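Local coordinates for protein cytidylyltransferase (Leptospira borgpetersenii serovar Hardjo-bovis, PDB 6OEW) that probably transfers nucleotidyl groups in a metal-dependent reaction, as a cytidylyltransferase-family member of the GT-A clan, at residues S21-G26 against T200-E205; I28-G33 against E205-L210; F133-F138 against F183-Y188; I101-T106 against I148-L153. One frame throughout, in Å; residues are numbered along the deposited sequence. Where two conformers were deposited one is given.

Contact 1: S21-G26 against T200-E205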
loop_
_atom_site.group_PDB
_atom_site.type_symbol
_atom_site.label_atom_id
_atom_site.label_comp_id
_atom_site.label_asym_id
_atom_site.label_seq_id
_atom_site.Cartn_x
_atom_site.Cartn_y
_atom_site.Cartn_z
ATOM N N SER A 21 1.687 1.793 -14.897
ATOM C CA SER A 21 1.023 0.696 -14.214
ATOM C C SER A 21 0.252 -0.167 -15.208
ATOM O O SER A 21 -0.227 0.304 -16.240
ATOM C CB SER A 21 0.082 1.220 -13.109
ATOM O OG SER A 21 -0.841 2.230 -13.568
ATOM N N THR A 22 0.103 -1.443 -14.860
ATOM C CA THR A 22 -0.597 -2.377 -15.731
ATOM C C THR A 22 -2.043 -1.953 -15.944
ATOM O O THR A 22 -2.556 -1.989 -17.069
ATOM C CB THR A 22 -0.529 -3.781 -15.131
ATOM O OG1 THR A 22 0.821 -4.073 -14.746
ATOM C CG2 THR A 22 -0.979 -4.805 -16.141
ATOM N N ARG A 23 -2.721 -1.550 -14.875
ATOM C CA ARG A 23 -4.093 -1.089 -14.967
ATOM C C ARG A 23 -4.115 0.425 -14.826
ATOM O O ARG A 23 -3.481 0.980 -13.910
ATOM C CB ARG A 23 -4.964 -1.757 -13.903
ATOM C CG ARG A 23 -4.991 -3.273 -14.020
ATOM C CD ARG A 23 -6.075 -3.883 -13.150
ATOM N NE ARG A 23 -7.397 -3.660 -13.731
ATOM C CZ ARG A 23 -8.545 -3.881 -13.099
ATOM N NH1 ARG A 23 -8.545 -4.330 -11.846
ATOM N NH2 ARG A 23 -9.693 -3.646 -13.717
ATOM N N LEU A 24 -4.811 1.071 -15.756
ATOM C CA LEU A 24 -5.001 2.517 -15.789
ATOM C C LEU A 24 -3.665 3.258 -15.674
ATOM O O LEU A 24 -3.458 4.039 -14.734
ATOM C CB LEU A 24 -5.975 2.963 -14.705
ATOM C CG LEU A 24 -6.622 4.333 -14.888
ATOM C CD1 LEU A 24 -7.474 4.307 -16.153
ATOM C CD2 LEU A 24 -7.471 4.712 -13.664
ATOM N N PRO A 25 -2.739 3.034 -16.611
ATOM C CA PRO A 25 -1.468 3.768 -16.580
ATOM C C PRO A 25 -1.725 5.268 -16.458
ATOM O O PRO A 25 -2.652 5.802 -17.069
ATOM C CB PRO A 25 -0.809 3.402 -17.919
ATOM C CG PRO A 25 -1.955 2.868 -18.795
ATOM C CD PRO A 25 -2.879 2.195 -17.818
ATOM N N GLY A 26 -0.930 5.936 -15.607
ATOM C CA GLY A 26 -1.062 7.364 -15.370
ATOM C C GLY A 26 -1.907 7.718 -14.170
ATOM O O GLY A 26 -1.988 8.902 -13.801
ATOM N N THR A 200 -9.591 0.651 -4.205
ATOM C CA THR A 200 -8.339 0.776 -4.925
ATOM C C THR A 200 -8.633 1.428 -6.276
ATOM O O THR A 200 -9.800 1.563 -6.673
ATOM C CB THR A 200 -7.690 -0.605 -5.070
ATOM O OG1 THR A 200 -6.440 -0.494 -5.751
ATOM C CG2 THR A 200 -8.618 -1.547 -5.786
ATOM N N ILE A 201 -7.590 1.919 -6.942
ATOM C CA ILE A 201 -7.784 2.602 -8.226
ATOM C C ILE A 201 -7.119 1.781 -9.326
ATOM O O ILE A 201 -5.886 1.693 -9.422
ATOM C CB ILE A 201 -7.281 4.054 -8.205
ATOM C CG1 ILE A 201 -7.476 4.674 -9.597
ATOM C CG2 ILE A 201 -5.820 4.163 -7.697
ATOM C CD1 ILE A 201 -7.687 6.149 -9.563
ATOM N N ASP A 202 -7.961 1.150 -10.137
ATOM C CA ASP A 202 -7.557 0.435 -11.324
ATOM C C ASP A 202 -8.397 0.791 -12.539
ATOM O O ASP A 202 -7.993 0.451 -13.651
ATOM C CB ASP A 202 -7.645 -1.078 -11.106
ATOM C CG ASP A 202 -6.587 -1.594 -10.159
ATOM O OD1 ASP A 202 -5.376 -1.385 -10.434
ATOM O OD2 ASP A 202 -6.985 -2.213 -9.149
ATOM N N THR A 203 -9.539 1.457 -12.361
ATOM C CA THR A 203 -10.412 1.849 -13.459
ATOM C C THR A 203 -10.898 3.273 -13.231
ATOM O O THR A 203 -10.785 3.835 -12.129
ATOM C CB THR A 203 -11.637 0.940 -13.581
ATOM O OG1 THR A 203 -12.404 1.054 -12.375
ATOM C CG2 THR A 203 -11.232 -0.501 -13.796
ATOM N N ILE A 204 -11.496 3.833 -14.284
ATOM C CA ILE A 204 -12.113 5.153 -14.193
ATOM C C ILE A 204 -13.251 5.139 -13.177
ATOM O O ILE A 204 -13.466 6.114 -12.440
ATOM C CB ILE A 204 -12.601 5.604 -15.583
ATOM C CG1 ILE A 204 -11.414 5.982 -16.458
ATOM C CG2 ILE A 204 -13.576 6.764 -15.473
ATOM C CD1 ILE A 204 -10.503 6.964 -15.806
ATOM N N GLU A 205 -14.003 4.034 -13.131
ATOM C CA GLU A 205 -15.093 3.901 -12.169
ATOM C C GLU A 205 -14.561 3.897 -10.730
ATOM O O GLU A 205 -15.208 4.432 -9.816
ATOM C CB GLU A 205 -15.878 2.622 -12.463
ATOM C CG GLU A 205 -16.640 2.625 -13.790
ATOM C CD GLU A 205 -15.738 2.520 -15.030
ATOM O OE1 GLU A 205 -14.653 1.897 -14.954
ATOM O OE2 GLU A 205 -16.125 3.072 -16.087
#
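R23 and L24 reach across to D202, T203 and I204 from the loop after the first strand of the GT-A fold, a loop whose S-x-R-L-P-G-K sequence is consistent with the nucleotide-binding loop of related cytidylyltransferases. Both side chains set out toward 200-205 and then diverge to different partners. The arginine chain bends at chi3 (74°), which carries its guanidinium over D202: one face lies on the methylene, with R23 NH1 3.5 Å from D202 CB. The two charged planes are nearly parallel, 11° apart, but D202 OD2 sits well out of the guanidinium plane, 3.8 Å from R23 NH1, so this long salt bridge is purely electrostatic and no N-H is aimed at the oxygen. D202 OD1 has its stronger partner in K27, which also bonds R23 O and I201 O and so ties both segments together; a magnesium ion lies about 4 Å from the D202 side chain. L24 meets apolar groups and backbone. Its CB rests 3.4 Å from D202 O, and with CG anti to the backbone N (chi1 -161°) the branch divides: CD2 faces the T203 carbonyl carbon and I201 CG1, while CD1 meets I204 CD1 at 4.0 Å. T203, the N-cap of helix 204-214, turns OG1 to D206 N, and its methyl CG2 lies 3.5 Å from R23 NH2.

Contact 2: I28-G33 against E205-L210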
loop_
_atom_site.group_PDB
_atom_site.type_symbol
_atom_site.label_atom_id
_atom_site.label_comp_id
_atom_site.label_asym_id
_atom_site.label_seq_id
_atom_site.Cartn_x
_atom_site.Cartn_y
_atom_site.Cartn_z
ATOM N N ILE A 28 -1.649 7.432 -10.990
ATOM C CA ILE A 28 -1.086 8.020 -9.778
ATOM C C ILE A 28 -0.925 9.523 -9.907
ATOM O O ILE A 28 -0.810 10.217 -8.888
ATOM C CB ILE A 28 0.265 7.369 -9.420
ATOM C CG1 ILE A 28 1.318 7.613 -10.504
ATOM C CG2 ILE A 28 0.070 5.873 -9.115
ATOM C CD1 ILE A 28 2.715 7.095 -10.110
ATOM N N ALA A 29 -0.936 10.047 -11.135
ATOM C CA ALA A 29 -0.835 11.474 -11.406
ATOM C C ALA A 29 -2.192 12.135 -11.639
ATOM O O ALA A 29 -2.238 13.325 -11.960
ATOM C CB ALA A 29 0.081 11.718 -12.624
ATOM N N LEU A 30 -3.291 11.398 -11.503
ATOM C CA LEU A 30 -4.605 11.986 -11.699
ATOM C C LEU A 30 -4.922 13.002 -10.601
ATOM O O LEU A 30 -4.550 12.808 -9.431
ATOM C CB LEU A 30 -5.686 10.914 -11.705
ATOM C CG LEU A 30 -5.847 10.053 -12.941
ATOM C CD1 LEU A 30 -6.758 8.887 -12.637
ATOM C CD2 LEU A 30 -6.443 10.931 -14.037
ATOM N N PRO A 31 -5.627 14.078 -10.948
ATOM C CA PRO A 31 -6.065 15.040 -9.932
ATOM C C PRO A 31 -6.930 14.350 -8.889
ATOM O O PRO A 31 -7.795 13.537 -9.223
ATOM C CB PRO A 31 -6.876 16.065 -10.736
ATOM C CG PRO A 31 -6.393 15.930 -12.135
ATOM C CD PRO A 31 -5.985 14.502 -12.320
ATOM N N PHE A 32 -6.679 14.673 -7.621
ATOM C CA PHE A 32 -7.401 14.046 -6.515
ATOM C C PHE A 32 -7.403 15.012 -5.336
ATOM O O PHE A 32 -6.336 15.346 -4.807
ATOM C CB PHE A 32 -6.754 12.701 -6.142
ATOM C CG PHE A 32 -7.653 11.793 -5.330
ATOM C CD1 PHE A 32 -8.899 11.423 -5.808
ATOM C CD2 PHE A 32 -7.248 11.314 -4.098
ATOM C CE1 PHE A 32 -9.728 10.596 -5.077
ATOM C CE2 PHE A 32 -8.074 10.465 -3.347
ATOM C CZ PHE A 32 -9.312 10.105 -3.834
ATOM N N GLY A 33 -8.580 15.478 -4.936
ATOM C CA GLY A 33 -8.617 16.549 -3.954
ATOM C C GLY A 33 -7.842 17.739 -4.480
ATOM O O GLY A 33 -7.951 18.111 -5.654
ATOM N N GLU A 205 -14.003 4.034 -13.131
ATOM C CA GLU A 205 -15.093 3.901 -12.169
ATOM C C GLU A 205 -14.561 3.897 -10.730
ATOM O O GLU A 205 -15.208 4.432 -9.816
ATOM C CB GLU A 205 -15.878 2.622 -12.463
ATOM C CG GLU A 205 -16.640 2.625 -13.790
ATOM C CD GLU A 205 -15.738 2.520 -15.030
ATOM O OE1 GLU A 205 -14.653 1.897 -14.954
ATOM O OE2 GLU A 205 -16.125 3.072 -16.087
ATOM N N ASP A 206 -13.392 3.287 -10.502
ATOM C CA ASP A 206 -12.770 3.369 -9.178
ATOM C C ASP A 206 -12.489 4.817 -8.819
ATOM O O ASP A 206 -12.759 5.270 -7.696
ATOM C CB ASP A 206 -11.449 2.600 -9.149
ATOM C CG ASP A 206 -11.621 1.096 -9.156
ATOM O OD1 ASP A 206 -12.720 0.584 -8.868
ATOM O OD2 ASP A 206 -10.618 0.422 -9.463
ATOM N N TYR A 207 -11.874 5.533 -9.762
ATOM C CA TYR A 207 -11.540 6.940 -9.614
ATOM C C TYR A 207 -12.764 7.766 -9.248
ATOM O O TYR A 207 -12.699 8.622 -8.360
ATOM C CB TYR A 207 -10.916 7.431 -10.927
ATOM C CG TYR A 207 -10.429 8.865 -10.971
ATOM C CD1 TYR A 207 -9.621 9.393 -9.953
ATOM C CD2 TYR A 207 -10.735 9.673 -12.050
ATOM C CE1 TYR A 207 -9.165 10.724 -10.022
ATOM C CE2 TYR A 207 -10.280 10.972 -12.135
ATOM C CZ TYR A 207 -9.493 11.500 -11.127
ATOM O OH TYR A 207 -9.068 12.817 -11.245
ATOM N N GLU A 208 -13.871 7.577 -9.972
ATOM C CA GLU A 208 -15.092 8.327 -9.689
ATOM C C GLU A 208 -15.592 8.036 -8.280
ATOM O O GLU A 208 -16.033 8.940 -7.562
ATOM C CB GLU A 208 -16.177 7.965 -10.706
ATOM C CG GLU A 208 -15.823 8.268 -12.169
ATOM C CD GLU A 208 -16.848 7.727 -13.168
ATOM O OE1 GLU A 208 -17.670 6.859 -12.805
ATOM O OE2 GLU A 208 -16.829 8.174 -14.328
ATOM N N THR A 209 -15.556 6.758 -7.894
ATOM C CA THR A 209 -15.925 6.346 -6.536
ATOM C C THR A 209 -15.055 7.038 -5.495
ATOM O O THR A 209 -15.554 7.581 -4.495
ATOM C CB THR A 209 -15.773 4.824 -6.410
ATOM O OG1 THR A 209 -16.667 4.178 -7.326
ATOM C CG2 THR A 209 -16.058 4.340 -4.955
ATOM N N LEU A 210 -13.740 6.991 -5.694
ATOM C CA LEU A 210 -12.821 7.580 -4.727
ATOM C C LEU A 210 -12.987 9.089 -4.674
ATOM O O LEU A 210 -12.894 9.696 -3.602
ATOM C CB LEU A 210 -11.382 7.205 -5.086
ATOM C CG LEU A 210 -11.052 5.714 -4.946
ATOM C CD1 LEU A 210 -9.757 5.415 -5.645
ATOM C CD2 LEU A 210 -10.940 5.325 -3.464
#
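Y207 projects from helix 204-214 toward L30 and P31, where the chain enters strand 31-32, and the contact is tightest around its ring. L30 lays a methyl squarely on one face: CD1 stands 3.8 Å from the Y207 ring centroid and only 4° off the ring normal, a CH-pi contact, while L30 CB lies 3.9 Å from Y207 CE1. At the ring's edge, near its plane, Y207 OH donates a hydrogen bond to P31 O; the modelled 2.5 Å is unusually short, so its exact length is doubtful. L30 thus covers a face and P31 O meets the edge. Y207 spans the gap because its CG is anti to the backbone N (chi1 -177°), which sends the ring outward from the helix. Toward solvent the packing thins: the exposed P31 ring offers CD at 3.7 Å from Y207 OH and little else. On the buried side F32 CD1 stays 4.3 Å from Y207 CE1, and the phenylalanine spends its edge on the helix instead, with F32 CE1 3.6 Å from L210 O and 3.8 Å from L210 CB. The contact therefore joins the small hairpin of strands 31-32 and 35-36 to helix 204-214. F32 also packs on K211, the next residue, and I214, a turn further on, and touches I37 and, edge-to-face, F40, so its ring is wedged between helices 204-214 and 37-45.

Contact 3: F133-F138 against F183-Y188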
loop_
_atom_site.group_PDB
_atom_site.type_symbol
_atom_site.label_atom_id
_atom_site.label_comp_id
_atom_site.label_asym_id
_atom_site.label_seq_id
_atom_site.Cartn_x
_atom_site.Cartn_y
_atom_site.Cartn_z
ATOM N N PHE A 133 6.009 -12.267 8.863
ATOM C CA PHE A 133 5.138 -11.772 7.799
ATOM C C PHE A 133 3.743 -11.546 8.365
ATOM O O PHE A 133 3.103 -12.487 8.850
ATOM C CB PHE A 133 5.105 -12.787 6.664
ATOM C CG PHE A 133 4.460 -12.281 5.404
ATOM C CD1 PHE A 133 5.242 -11.887 4.341
ATOM C CD2 PHE A 133 3.081 -12.244 5.276
ATOM C CE1 PHE A 133 4.661 -11.436 3.147
ATOM C CE2 PHE A 133 2.483 -11.801 4.091
ATOM C CZ PHE A 133 3.265 -11.386 3.039
ATOM N N LEU A 134 3.269 -10.306 8.297
ATOM C CA LEU A 134 1.928 -9.939 8.745
ATOM C C LEU A 134 1.208 -9.281 7.569
ATOM O O LEU A 134 1.747 -8.351 6.960
ATOM C CB LEU A 134 1.983 -8.990 9.948
ATOM C CG LEU A 134 0.641 -8.496 10.520
ATOM C CD1 LEU A 134 -0.204 -9.656 11.039
ATOM C CD2 LEU A 134 0.779 -7.408 11.571
ATOM N N THR A 135 0.000 -9.759 7.253
ATOM C CA THR A 135 -0.798 -9.172 6.171
ATOM C C THR A 135 -2.234 -8.987 6.635
ATOM O O THR A 135 -2.715 -9.695 7.522
ATOM C CB THR A 135 -0.759 -10.052 4.882
ATOM O OG1 THR A 135 -1.597 -9.485 3.857
ATOM C CG2 THR A 135 -1.232 -11.470 5.156
ATOM N N ASN A 136 -2.918 -8.006 6.043
ATOM C CA ASN A 136 -4.363 -7.874 6.177
ATOM C C ASN A 136 -5.073 -8.136 4.852
ATOM O O ASN A 136 -6.263 -7.831 4.721
ATOM C CB ASN A 136 -4.733 -6.476 6.708
ATOM C CG ASN A 136 -4.550 -5.379 5.631
ATOM O OD1 ASN A 136 -4.020 -5.639 4.517
ATOM N ND2 ASN A 136 -4.983 -4.167 5.949
ATOM N N CYS A 137 -4.365 -8.682 3.855
ATOM C CA CYS A 137 -4.991 -8.825 2.548
ATOM C C CYS A 137 -4.734 -10.193 1.930
ATOM O O CYS A 137 -4.768 -10.322 0.698
ATOM C CB CYS A 137 -4.527 -7.691 1.611
ATOM S SG CYS A 137 -2.735 -7.589 1.344
ATOM N N PHE A 138 -4.484 -11.221 2.748
ATOM C CA PHE A 138 -4.605 -12.594 2.269
ATOM C C PHE A 138 -6.083 -12.948 2.361
ATOM O O PHE A 138 -6.834 -12.741 1.402
ATOM C CB PHE A 138 -3.725 -13.539 3.082
ATOM C CG PHE A 138 -3.696 -14.953 2.562
ATOM C CD1 PHE A 138 -3.273 -15.230 1.277
ATOM C CD2 PHE A 138 -4.047 -16.012 3.389
ATOM C CE1 PHE A 138 -3.240 -16.534 0.812
ATOM C CE2 PHE A 138 -4.008 -17.318 2.924
ATOM C CZ PHE A 138 -3.601 -17.574 1.644
ATOM N N PHE A 183 6.373 -20.301 6.889
ATOM C CA PHE A 183 6.809 -19.021 7.430
ATOM C C PHE A 183 6.077 -18.709 8.728
ATOM O O PHE A 183 5.034 -19.292 9.035
ATOM C CB PHE A 183 6.567 -17.889 6.434
ATOM C CG PHE A 183 7.235 -18.094 5.116
ATOM C CD1 PHE A 183 8.539 -17.680 4.920
ATOM C CD2 PHE A 183 6.556 -18.696 4.062
ATOM C CE1 PHE A 183 9.161 -17.866 3.692
ATOM C CE2 PHE A 183 7.177 -18.883 2.836
ATOM C CZ PHE A 183 8.477 -18.474 2.655
ATOM N N LYS A 184 6.638 -17.773 9.492
ATOM C CA LYS A 184 5.966 -17.277 10.695
ATOM C C LYS A 184 4.953 -16.231 10.220
ATOM O O LYS A 184 5.142 -15.015 10.318
ATOM C CB LYS A 184 6.990 -16.761 11.703
ATOM C CG LYS A 184 8.000 -17.854 12.082
ATOM C CD LYS A 184 8.987 -17.419 13.141
ATOM C CE LYS A 184 9.845 -18.592 13.610
ATOM N NZ LYS A 184 10.734 -18.170 14.714
ATOM N N PHE A 185 3.831 -16.753 9.718
ATOM C CA PHE A 185 2.815 -16.039 8.954
ATOM C C PHE A 185 1.618 -15.726 9.842
ATOM O O PHE A 185 1.150 -16.602 10.575
ATOM C CB PHE A 185 2.375 -16.920 7.774
ATOM C CG PHE A 185 1.288 -16.319 6.906
ATOM C CD1 PHE A 185 1.607 -15.442 5.876
ATOM C CD2 PHE A 185 -0.043 -16.679 7.089
ATOM C CE1 PHE A 185 0.612 -14.904 5.062
ATOM C CE2 PHE A 185 -1.050 -16.150 6.282
ATOM C CZ PHE A 185 -0.722 -15.260 5.263
ATOM N N PHE A 186 1.121 -14.489 9.773
ATOM C CA PHE A 186 -0.027 -14.079 10.573
ATOM C C PHE A 186 -0.866 -13.073 9.816
ATOM O O PHE A 186 -0.364 -12.345 8.958
ATOM C CB PHE A 186 0.411 -13.502 11.912
ATOM C CG PHE A 186 0.975 -14.534 12.788
ATOM C CD1 PHE A 186 0.134 -15.373 13.491
ATOM C CD2 PHE A 186 2.341 -14.766 12.811
ATOM C CE1 PHE A 186 0.654 -16.379 14.266
ATOM C CE2 PHE A 186 2.871 -15.767 13.595
ATOM C CZ PHE A 186 2.028 -16.577 14.316
ATOM N N GLU A 187 -2.147 -13.017 10.179
ATOM C CA GLU A 187 -3.101 -12.174 9.474
ATOM C C GLU A 187 -3.825 -11.237 10.432
ATOM O O GLU A 187 -4.059 -11.561 11.597
ATOM C CB GLU A 187 -4.116 -13.019 8.724
ATOM C CG GLU A 187 -3.476 -13.946 7.695
ATOM C CD GLU A 187 -4.523 -14.683 6.900
ATOM O OE1 GLU A 187 -4.783 -15.871 7.192
ATOM O OE2 GLU A 187 -5.111 -14.045 6.012
ATOM N N TYR A 188 -4.225 -10.096 9.902
ATOM C CA TYR A 188 -4.831 -9.043 10.697
ATOM C C TYR A 188 -6.246 -8.770 10.197
ATOM O O TYR A 188 -6.413 -8.285 9.059
ATOM C CB TYR A 188 -3.959 -7.795 10.638
ATOM C CG TYR A 188 -4.367 -6.727 11.613
ATOM C CD1 TYR A 188 -3.985 -6.797 12.954
ATOM C CD2 TYR A 188 -5.170 -5.677 11.207
ATOM C CE1 TYR A 188 -4.377 -5.814 13.856
ATOM C CE2 TYR A 188 -5.569 -4.697 12.092
ATOM C CZ TYR A 188 -5.164 -4.767 13.408
ATOM O OH TYR A 188 -5.573 -3.783 14.249
HETATM O O HOH W 1 -7.825 -8.754 6.647
HETATM O O HOH W 2 -5.098 -11.254 5.616
#
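The side chain of E187 reaches across from strand 185-187 to F138, and each part of it meets something different. Its CB lies 3.8 Å from T135 O; CG, anti to the carbonyl carbon (chi1 -59°), comes next to the T135 methyl CG2; the chain is extended beyond it, which carries CD to the edge of the F138 ring, the carboxylate turned 62° from the ring plane. At the tip, OE2 approaches F138 CB at 3.3 Å, accepts from Q139 N, and is 2.8 Å from a water that accepts from F138 N and can donate to it. The same face of the sheet carries an aromatic cluster. F185 CD1 lies 3.6 Å from F133 CD2, the near-parallel rings slid so far that they barely overlap, whereas the edge of F185 points at the face of F138 in a T-shaped pair, centroids 5.6 Å apart. T135 CG2 touches F185 CZ at 3.8 Å and lies at the edge of the F133 ring. F133 and T135 each donate and accept backbone bonds in parallel register. T135 OG1 closes an ST turn by accepting from C137 N. This parallel pair, with 185-187 as the edge strand, ends the mixed 3-2-1-4-6-5-7 sheet characteristic of GT-A-type nucleotidyltransferases.

Contact 4: I101-T106 against I148-L153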
loop_
_atom_site.group_PDB
_atom_site.type_symbol
_atom_site.label_atom_id
_atom_site.label_comp_id
_atom_site.label_asym_id
_atom_site.label_seq_id
_atom_site.Cartn_x
_atom_site.Cartn_y
_atom_site.Cartn_z
ATOM N N ILE A 101 12.352 -3.685 9.091
ATOM C CA ILE A 101 10.951 -4.091 8.998
ATOM C C ILE A 101 10.309 -3.324 7.845
ATOM O O ILE A 101 10.135 -2.099 7.923
ATOM C CB ILE A 101 10.189 -3.839 10.303
ATOM C CG1 ILE A 101 10.901 -4.512 11.479
ATOM C CG2 ILE A 101 8.776 -4.371 10.188
ATOM C CD1 ILE A 101 10.943 -6.007 11.385
ATOM N N ILE A 102 9.945 -4.038 6.788
ATOM C CA ILE A 102 9.379 -3.416 5.592
ATOM C C ILE A 102 7.851 -3.365 5.674
ATOM O O ILE A 102 7.189 -4.404 5.764
ATOM C CB ILE A 102 9.825 -4.164 4.335
ATOM C CG1 ILE A 102 11.337 -3.978 4.158
ATOM C CG2 ILE A 102 9.030 -3.637 3.122
ATOM C CD1 ILE A 102 12.019 -5.118 3.420
ATOM N N VAL A 103 7.284 -2.167 5.571
ATOM C CA VAL A 103 5.845 -2.021 5.374
ATOM C C VAL A 103 5.633 -1.808 3.878
ATOM O O VAL A 103 5.995 -0.762 3.324
ATOM C CB VAL A 103 5.248 -0.882 6.203
ATOM C CG1 VAL A 103 3.730 -0.808 5.963
ATOM C CG2 VAL A 103 5.565 -1.074 7.683
ATOM N N ARG A 104 5.097 -2.821 3.215
ATOM C CA ARG A 104 4.912 -2.770 1.767
ATOM C C ARG A 104 3.528 -2.226 1.440
ATOM O O ARG A 104 2.522 -2.817 1.842
ATOM C CB ARG A 104 5.077 -4.146 1.140
ATOM C CG ARG A 104 4.898 -4.005 -0.379
ATOM C CD ARG A 104 4.451 -5.250 -1.014
ATOM N NE ARG A 104 4.365 -5.160 -2.484
ATOM C CZ ARG A 104 3.795 -6.122 -3.190
ATOM N NH1 ARG A 104 3.267 -7.146 -2.528
ATOM N NH2 ARG A 104 3.758 -6.073 -4.523
ATOM N N LEU A 105 3.485 -1.102 0.713
ATOM C CA LEU A 105 2.263 -0.511 0.201
ATOM C C LEU A 105 2.431 -0.294 -1.292
ATOM O O LEU A 105 3.552 -0.211 -1.799
ATOM C CB LEU A 105 1.931 0.847 0.827
ATOM C CG LEU A 105 1.901 0.928 2.353
ATOM C CD1 LEU A 105 1.638 2.385 2.767
ATOM C CD2 LEU A 105 0.841 -0.003 2.915
ATOM N N THR A 106 1.300 -0.147 -1.976
ATOM C CA THR A 106 1.314 0.129 -3.408
ATOM C C THR A 106 0.514 1.399 -3.668
ATOM O O THR A 106 -0.453 1.708 -2.954
ATOM C CB THR A 106 0.723 -1.025 -4.221
ATOM O OG1 THR A 106 -0.687 -1.117 -3.974
ATOM C CG2 THR A 106 1.396 -2.351 -3.863
ATOM N N ILE A 148 -2.076 -3.904 3.405
ATOM C CA ILE A 148 -0.833 -3.677 4.126
ATOM C C ILE A 148 -0.178 -5.027 4.324
ATOM O O ILE A 148 -0.830 -5.975 4.778
ATOM C CB ILE A 148 -1.091 -2.994 5.487
ATOM C CG1 ILE A 148 -1.746 -1.616 5.281
ATOM C CG2 ILE A 148 0.214 -2.897 6.276
ATOM C CD1 ILE A 148 -2.460 -1.021 6.571
ATOM N N GLU A 149 1.094 -5.120 3.972
ATOM C CA GLU A 149 1.920 -6.281 4.246
ATOM C C GLU A 149 3.160 -5.796 4.968
ATOM O O GLU A 149 3.701 -4.738 4.636
ATOM C CB GLU A 149 2.306 -7.028 2.937
ATOM C CG GLU A 149 1.079 -7.509 2.199
ATOM C CD GLU A 149 1.304 -7.679 0.703
ATOM O OE1 GLU A 149 1.948 -6.799 0.086
ATOM O OE2 GLU A 149 0.820 -8.695 0.165
ATOM N N ILE A 150 3.570 -6.537 5.990
ATOM C CA ILE A 150 4.745 -6.210 6.789
ATOM C C ILE A 150 5.620 -7.443 6.869
ATOM O O ILE A 150 5.143 -8.518 7.250
ATOM C CB ILE A 150 4.350 -5.741 8.203
ATOM C CG1 ILE A 150 3.307 -4.609 8.090
ATOM C CG2 ILE A 150 5.588 -5.279 8.927
ATOM C CD1 ILE A 150 2.746 -4.146 9.475
ATOM N N PHE A 151 6.902 -7.296 6.542
ATOM C CA PHE A 151 7.794 -8.433 6.675
ATOM C C PHE A 151 9.214 -7.964 6.947
ATOM O O PHE A 151 9.569 -6.806 6.702
ATOM C CB PHE A 151 7.743 -9.329 5.436
ATOM C CG PHE A 151 7.744 -8.567 4.137
ATOM C CD1 PHE A 151 8.938 -8.158 3.564
ATOM C CD2 PHE A 151 6.555 -8.261 3.496
ATOM C CE1 PHE A 151 8.945 -7.452 2.352
ATOM C CE2 PHE A 151 6.550 -7.558 2.306
ATOM C CZ PHE A 151 7.736 -7.148 1.727
ATOM N N THR A 152 10.015 -8.884 7.486
ATOM C CA THR A 152 11.397 -8.595 7.837
ATOM C C THR A 152 12.261 -8.553 6.586
ATOM O O THR A 152 11.945 -9.159 5.559
ATOM C CB THR A 152 11.975 -9.643 8.800
ATOM O OG1 THR A 152 12.021 -10.930 8.170
ATOM C CG2 THR A 152 11.144 -9.734 10.090
ATOM N N LEU A 153 13.364 -7.819 6.682
ATOM C CA LEU A 153 14.366 -7.887 5.632
ATOM C C LEU A 153 14.829 -9.322 5.436
ATOM O O LEU A 153 15.072 -9.759 4.306
ATOM C CB LEU A 153 15.544 -6.978 5.980
ATOM C CG LEU A 153 16.765 -7.059 5.066
ATOM C CD1 LEU A 153 16.479 -6.418 3.740
ATOM C CD2 LEU A 153 17.927 -6.388 5.776
HETATM O O HOH W 3 0.722 -4.324 0.332
#
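F151 lies against its neighbouring strand, its ring overlapping I102 and R104: CE1 is 3.9 Å from I102 CG2, and CE2 reaches R104 CB at the same separation. Its chi1 of 43° puts CG between the backbone N and the carbonyl carbon, bringing the ring back over the partner strand. Beyond it on this face, R104 and E149 run side by side as a salt bridge. The arginine is extended from CG to NE, and its NH1 donates to E149 OE1 at 2.9 Å on the syn side of the carboxylate, 16° out of that plane; the oxygen also lies well out of the guanidinium plane, and the bond is bent, 136° at the hydrogen. A water donating to both E149 OE1 and R104 O adds a second grip on the acid, while R104 NH2 is taken by Q16 OE1, so this buried pair is well provided with polar partners. The opposite face is mainly aliphatic: I101 CG2 and I150 CG2 touch at 3.5 Å, and I148 extends it, its CG2 4.1 Å from V103 CG1. In the antiparallel ladder, R104 N to E149 O stays short at 2.8 Å, while the return bond, E149 N to R104 O, is weak at 3.4 Å. Strand 101-106 lies at the sheet's centre, parallel to 11-16 and antiparallel to 149-152, with helix 114-126 packed on the I101-I150 face and helix 86-96 on the I102-R104 face.

Contacts 3 and 4 build the sheet, while contacts 1 and 2 attach the loop after strand 11-16 and the short strand 31-32 to helix 204-214. Contact 4 is buried at the sheet centre and contact 3, 10 Å away between centres, continues it to the edge; they touch through strands 133-135 and 149-152. Their backbone ladders differ, antiparallel then parallel. On the far side of the chain's centre, contact 1 is a surface contact near the magnesium ion and contact 2 is partly buried; they share E205. Neither pairs strands, so side chains do the work: in contact 1 a long charge-only pair, against contact 4's short, hydrogen-bonded though tilted salt bridge, and in contact 2 ring packing plus a tyrosine hydroxyl on a backbone carbonyl.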